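PDB 3RE1: uroporphyrinogen-III synthetase from Pseudomonas syringae pv. tomato, which probably catalyses the cyclisation of the linear tetrapyrrole hydroxymethylbilane to the macrocycle uroporphyrinogen III, a step in porphyrin biosynthesis. Local coordinates for residues L17-P22 / A28-L33; Q203-L208 / L222-P227. All coordinates share one frame; numbering follows the deposited sequence.

Interaction 1 of 2, residues L17-P22 / A28-L33; sequences LLLTRP and ALARVL
The guanidinium of Arg21 carries one methyl group of the following helix squarely on a face: Leu29 CD2 sits 3.2 Å above the plane, over its centre. The distance from that methyl to Arg21 CZ is 3.3 Å, a tight contact in which NE and NH2 take part almost equally. Two features put the group there. Arg21 CG lies between the backbone N and the carbonyl carbon (chi1 76°), and the chain bends at chi3, which lays the guanidinium beneath Leu29 CD2; the two side chains cross at about a right angle. NH1 is hydrogen-bonded to Ala249 O, which probably helps hold the plane under the leucine.

The rest of the contact is aliphatic, with no hydrogen bond crossing it. Leu19 approaches Leu29 obliquely: CD2 meets Leu29 CD2 at 3.8 Å, while CD1 lies 4.0 Å from Leu29 CG. Leu19 CD1 also reaches Ala30 CB (4.4 Å). Tip to tip, Leu19 CD2 faces Leu33 CD2 at 4.2 Å, and Leu17 CD1 approaches this same Leu33 methyl more loosely. Leu29 and Leu33, one helical turn apart, thus meet the alternate strand residues Leu19 and Leu17.

The axes of 17-19 and 28-33 run nearly antiparallel, at 156° and 10.3 Å apart, as expected within the beta-alpha-beta unit formed by strand 16-19, helix 23-34 and strand 39-42. Ser40 and Ser42 border Leu19 from strand 39-42, Val198 from strand 196-198, and helix 251-260 packs alongside through Leu255 against Leu33.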
loop_
_atom_site.group_PDB
_atom_site.type_symbol
_atom_site.label_atom_id
_atom_site.label_comp_id
_atom_site.label_asym_id
_atom_site.label_seq_id
_atom_site.Cartn_x
_atom_site.Cartn_y
_atom_site.Cartn_z
ATOM N N LEU A 17 -0.587 -7.437 -19.251
ATOM C CA LEU A 17 -1.094 -6.705 -18.108
ATOM C C LEU A 17 -0.805 -5.225 -18.116
ATOM O O LEU A 17 0.156 -4.780 -18.718
ATOM C CB LEU A 17 -0.532 -7.333 -16.847
ATOM C CG LEU A 17 -0.962 -8.790 -16.738
ATOM C CD1 LEU A 17 -0.337 -9.367 -15.504
ATOM C CD2 LEU A 17 -2.497 -8.902 -16.670
ATOM N N LEU A 18 -1.665 -4.470 -17.450
ATOM C CA LEU A 18 -1.469 -3.046 -17.252
ATOM C C LEU A 18 -1.128 -2.948 -15.772
ATOM O O LEU A 18 -1.718 -3.664 -14.971
ATOM C CB LEU A 18 -2.770 -2.286 -17.498
ATOM C CG LEU A 18 -2.685 -0.791 -17.857
ATOM C CD1 LEU A 18 -3.895 -0.053 -17.303
ATOM C CD2 LEU A 18 -1.469 -0.164 -17.299
ATOM N N LEU A 19 -0.159 -2.102 -15.424
ATOM C CA LEU A 19 0.303 -1.947 -14.051
ATOM C C LEU A 19 0.086 -0.515 -13.730
ATOM O O LEU A 19 0.410 0.359 -14.535
ATOM C CB LEU A 19 1.770 -2.290 -13.904
ATOM C CG LEU A 19 2.202 -3.691 -14.353
ATOM C CD1 LEU A 19 3.713 -3.886 -14.120
ATOM C CD2 LEU A 19 1.451 -4.719 -13.618
ATOM N N THR A 20 -0.488 -0.273 -12.549
ATOM C CA THR A 20 -0.837 1.081 -12.133
ATOM C C THR A 20 -0.118 1.667 -10.910
ATOM O O THR A 20 -0.291 2.853 -10.588
ATOM C CB THR A 20 -2.331 1.185 -11.897
ATOM O OG1 THR A 20 -2.678 0.352 -10.787
ATOM C CG2 THR A 20 -3.105 0.749 -13.169
ATOM N N ARG A 21 0.712 0.865 -10.250
ATOM C CA ARG A 21 1.431 1.360 -9.083
ATOM C C ARG A 21 2.559 2.377 -9.410
ATOM O O ARG A 21 2.774 2.730 -10.569
ATOM C CB ARG A 21 1.949 0.160 -8.297
ATOM C CG ARG A 21 3.142 -0.516 -8.873
ATOM C CD ARG A 21 3.299 -1.835 -8.188
ATOM N NE ARG A 21 2.208 -2.689 -8.607
ATOM C CZ ARG A 21 1.794 -3.776 -7.966
ATOM N NH1 ARG A 21 2.383 -4.164 -6.850
ATOM N NH2 ARG A 21 0.774 -4.466 -8.455
ATOM N N PRO A 22 3.273 2.873 -8.381
ATOM C CA PRO A 22 4.387 3.841 -8.540
ATOM C C PRO A 22 5.448 3.413 -9.531
ATOM O O PRO A 22 5.693 2.219 -9.728
ATOM C CB PRO A 22 5.000 3.923 -7.133
ATOM C CG PRO A 22 3.828 3.677 -6.242
ATOM C CD PRO A 22 3.006 2.597 -6.953
ATOM N N ALA A 28 10.024 -2.595 -11.275
ATOM C CA ALA A 28 10.548 -3.845 -10.732
ATOM C C ALA A 28 9.588 -4.974 -10.993
ATOM O O ALA A 28 9.989 -6.082 -11.361
ATOM C CB ALA A 28 10.775 -3.722 -9.248
ATOM N N LEU A 29 8.308 -4.691 -10.775
ATOM C CA LEU A 29 7.268 -5.662 -11.026
ATOM C C LEU A 29 7.333 -6.025 -12.497
ATOM O O LEU A 29 7.181 -7.187 -12.874
ATOM C CB LEU A 29 5.893 -5.085 -10.685
ATOM C CG LEU A 29 4.704 -6.040 -10.859
ATOM C CD1 LEU A 29 4.915 -7.304 -10.062
ATOM C CD2 LEU A 29 3.399 -5.399 -10.417
ATOM N N ALA A 30 7.560 -5.010 -13.322
ATOM C CA ALA A 30 7.628 -5.185 -14.767
ATOM C C ALA A 30 8.724 -6.177 -15.093
ATOM O O ALA A 30 8.535 -7.057 -15.934
ATOM C CB ALA A 30 7.899 -3.865 -15.449
ATOM N N ARG A 31 9.858 -6.036 -14.402
ATOM C CA ARG A 31 10.987 -6.938 -14.548
ATOM C C ARG A 31 10.611 -8.388 -14.182
ATOM O O ARG A 31 10.620 -9.265 -15.048
ATOM C CB ARG A 31 12.154 -6.450 -13.679
ATOM C CG ARG A 31 13.516 -6.987 -14.102
ATOM C CD ARG A 31 14.012 -6.317 -15.397
ATOM N NE ARG A 31 14.262 -4.886 -15.213
ATOM C CZ ARG A 31 15.377 -4.374 -14.677
ATOM N NH1 ARG A 31 16.366 -5.174 -14.265
ATOM N NH2 ARG A 31 15.497 -3.057 -14.545
ATOM N N VAL A 32 10.278 -8.646 -12.916
ATOM C CA VAL A 32 9.981 -10.017 -12.495
ATOM C C VAL A 32 8.909 -10.649 -13.372
ATOM O O VAL A 32 8.880 -11.872 -13.556
ATOM C CB VAL A 32 9.545 -10.099 -11.024
ATOM C CG1 VAL A 32 8.651 -8.917 -10.672
ATOM C CG2 VAL A 32 8.816 -11.432 -10.792
ATOM N N LEU A 33 8.034 -9.810 -13.919
ATOM C CA LEU A 33 6.980 -10.275 -14.802
ATOM C C LEU A 33 7.604 -10.617 -16.157
ATOM O O LEU A 33 7.350 -11.685 -16.720
ATOM C CB LEU A 33 5.904 -9.187 -14.941
ATOM C CG LEU A 33 4.435 -9.458 -14.559
ATOM C CD1 LEU A 33 4.311 -10.251 -13.264
ATOM C CD2 LEU A 33 3.702 -8.125 -14.433
#

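Interaction 2 of 2, residues Q203-L208 / L222-P227; sequences QGFEHL and LPLFVP
A weak backbone hydrogen bond from Leu208 N to Phe205 O (3.3 Å) spans the turn that ends helix 202-205, and both of its residues turn their side chains onto Leu224. The contact belongs to the beta-alpha-beta crossover between the adjacent parallel strands 196-198 and 224-226 of a flavodoxin-like domain, with the connection passing through three short helices. Glu206 is the first residue to leave helical geometry, and two residues further on Leu208 again directs its side chain at the strand.

Toward the strand everything is apolar, and the buried interface is small, amounting to 90 Å² over both segments. Phe205 and Leu224 cross at about a right angle. The ring presents the CD1-CE1 side to Leu224 CD2 in an oblique approach, with CE1 at 4.0 Å from that methyl and CD1 only slightly farther away. With CG anti to the backbone N in both residues (chi1 170° in Phe205, 172° in Leu224), each side chain extends across the gap between backbones whose nearest CA atoms, those of Phe205 and Val226, are 8.1 Å apart.

Helix 229-238 lies alongside: Ala238 touches Phe205, Ala235 touches Leu224, and Val231 and Ala232 receive Val226. The two methyl groups of Leu224 divide the remaining work, CD2 taking the aromatic ring and CD1 lying 4.4 Å from Leu208 CD2.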
loop_
_atom_site.group_PDB
_atom_site.type_symbol
_atom_site.label_atom_id
_atom_site.label_comp_id
_atom_site.label_asym_id
_atom_site.label_seq_id
_atom_site.Cartn_x
_atom_site.Cartn_y
_atom_site.Cartn_z
ATOM N N GLN A 203 -6.862 3.271 -3.216
ATOM C CA GLN A 203 -6.830 4.611 -3.806
ATOM C C GLN A 203 -6.166 4.426 -5.166
ATOM O O GLN A 203 -6.105 5.349 -5.984
ATOM C CB GLN A 203 -6.058 5.595 -2.928
ATOM C CG GLN A 203 -4.550 5.547 -3.070
ATOM C CD GLN A 203 -3.812 6.062 -1.818
ATOM O OE1 GLN A 203 -4.262 7.009 -1.149
ATOM N NE2 GLN A 203 -2.663 5.443 -1.512
ATOM N N GLY A 204 -5.687 3.201 -5.393
ATOM C CA GLY A 204 -5.122 2.838 -6.675
ATOM C C GLY A 204 -6.252 2.520 -7.637
ATOM O O GLY A 204 -6.158 2.872 -8.805
ATOM N N PHE A 205 -7.310 1.858 -7.145
ATOM C CA PHE A 205 -8.458 1.512 -7.980
ATOM C C PHE A 205 -9.213 2.810 -8.285
ATOM O O PHE A 205 -9.786 2.992 -9.358
ATOM C CB PHE A 205 -9.411 0.506 -7.319
ATOM C CG PHE A 205 -10.687 0.346 -8.090
ATOM C CD1 PHE A 205 -10.666 -0.167 -9.381
ATOM C CD2 PHE A 205 -11.886 0.799 -7.583
ATOM C CE1 PHE A 205 -11.803 -0.232 -10.107
ATOM C CE2 PHE A 205 -13.048 0.725 -8.336
ATOM C CZ PHE A 205 -12.995 0.223 -9.594
ATOM N N GLU A 206 -9.221 3.707 -7.311
ATOM C CA GLU A 206 -9.662 5.063 -7.545
ATOM C C GLU A 206 -8.451 5.550 -8.316
ATOM O O GLU A 206 -7.378 4.936 -8.227
ATOM C CB GLU A 206 -9.758 5.811 -6.227
ATOM C CG GLU A 206 -10.851 5.315 -5.275
ATOM C CD GLU A 206 -10.574 5.681 -3.794
ATOM O OE1 GLU A 206 -9.677 6.531 -3.535
ATOM O OE2 GLU A 206 -11.253 5.123 -2.889
ATOM N N HIS A 207 -8.580 6.624 -9.079
ATOM C CA HIS A 207 -7.457 7.065 -9.918
ATOM C C HIS A 207 -7.315 6.152 -11.166
ATOM O O HIS A 207 -6.380 6.306 -11.959
ATOM C CB HIS A 207 -6.112 7.095 -9.125
ATOM C CG HIS A 207 -6.062 8.098 -8.004
ATOM N ND1 HIS A 207 -4.876 8.498 -7.411
ATOM C CD2 HIS A 207 -7.052 8.771 -7.348
ATOM C CE1 HIS A 207 -5.135 9.368 -6.444
ATOM N NE2 HIS A 207 -6.449 9.550 -6.386
ATOM N N LEU A 208 -8.208 5.176 -11.303
ATOM C CA LEU A 208 -8.204 4.255 -12.441
ATOM C C LEU A 208 -9.545 4.437 -13.048
ATOM O O LEU A 208 -9.665 4.738 -14.212
ATOM C CB LEU A 208 -8.084 2.803 -12.016
ATOM C CG LEU A 208 -8.364 1.763 -13.131
ATOM C CD1 LEU A 208 -7.336 1.893 -14.245
ATOM C CD2 LEU A 208 -8.387 0.311 -12.610
ATOM N N LEU A 222 -12.717 -6.321 -18.494
ATOM C CA LEU A 222 -11.361 -6.905 -18.466
ATOM C C LEU A 222 -11.016 -7.461 -17.105
ATOM O O LEU A 222 -11.512 -6.988 -16.094
ATOM C CB LEU A 222 -10.322 -5.856 -18.832
ATOM C CG LEU A 222 -10.550 -5.292 -20.224
ATOM C CD1 LEU A 222 -9.827 -3.953 -20.379
ATOM C CD2 LEU A 222 -10.091 -6.346 -21.246
ATOM N N PRO A 223 -10.169 -8.490 -17.063
ATOM C CA PRO A 223 -9.804 -9.043 -15.764
ATOM C C PRO A 223 -9.158 -7.983 -14.923
ATOM O O PRO A 223 -8.227 -7.323 -15.368
ATOM C CB PRO A 223 -8.822 -10.150 -16.112
ATOM C CG PRO A 223 -9.366 -10.652 -17.448
ATOM C CD PRO A 223 -9.731 -9.356 -18.169
ATOM N N LEU A 224 -9.654 -7.820 -13.703
ATOM C CA LEU A 224 -9.093 -6.838 -12.807
ATOM C C LEU A 224 -8.464 -7.511 -11.595
ATOM O O LEU A 224 -9.167 -8.150 -10.801
ATOM C CB LEU A 224 -10.171 -5.834 -12.391
ATOM C CG LEU A 224 -9.779 -4.838 -11.297
ATOM C CD1 LEU A 224 -8.660 -3.952 -11.786
ATOM C CD2 LEU A 224 -11.006 -4.048 -10.864
ATOM N N PHE A 225 -7.156 -7.332 -11.441
ATOM C CA PHE A 225 -6.402 -7.936 -10.342
ATOM C C PHE A 225 -6.213 -7.007 -9.110
ATOM O O PHE A 225 -5.364 -6.100 -9.094
ATOM C CB PHE A 225 -5.038 -8.409 -10.864
ATOM C CG PHE A 225 -5.133 -9.519 -11.871
ATOM C CD1 PHE A 225 -5.385 -9.236 -13.208
ATOM C CD2 PHE A 225 -5.024 -10.858 -11.467
ATOM C CE1 PHE A 225 -5.517 -10.263 -14.135
ATOM C CE2 PHE A 225 -5.154 -11.888 -12.362
ATOM C CZ PHE A 225 -5.396 -11.600 -13.716
ATOM N N VAL A 226 -7.031 -7.245 -8.091
ATOM C CA VAL A 226 -7.042 -6.439 -6.886
ATOM C C VAL A 226 -6.245 -7.105 -5.776
ATOM O O VAL A 226 -6.221 -8.336 -5.671
ATOM C CB VAL A 226 -8.475 -6.214 -6.417
ATOM C CG1 VAL A 226 -9.270 -5.759 -7.600
ATOM C CG2 VAL A 226 -9.071 -7.504 -5.803
ATOM N N PRO A 227 -5.601 -6.301 -4.921
ATOM C CA PRO A 227 -4.752 -6.795 -3.845
ATOM C C PRO A 227 -5.495 -7.452 -2.689
ATOM O O PRO A 227 -4.910 -8.289 -1.992
ATOM C CB PRO A 227 -4.039 -5.524 -3.356
ATOM C CG PRO A 227 -4.295 -4.483 -4.393
ATOM C CD PRO A 227 -5.640 -4.829 -4.912
#

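Overall arrangement
Both interactions reach the same five-stranded parallel sheet, ordered 39-42, 16-19, 196-198, 224-226, 243-245, and their centres are about 13 Å apart. They follow in series along the chain, interaction 1 closing long before interaction 2 opens; all strands of the other, mixed sheet lie between them in sequence, so this domain unites early and late parts of the chain. Interaction 1 packs helix 23-34 on the sheet face shared with helix 251-260, whereas Leu224 of interaction 2 points to the other face, beside helix 229-238. Its neighbour Phe225 turns back, and its CE1 meets Leu17 CD2 at 4.2 Å, linking the two contacts past strand 196-198.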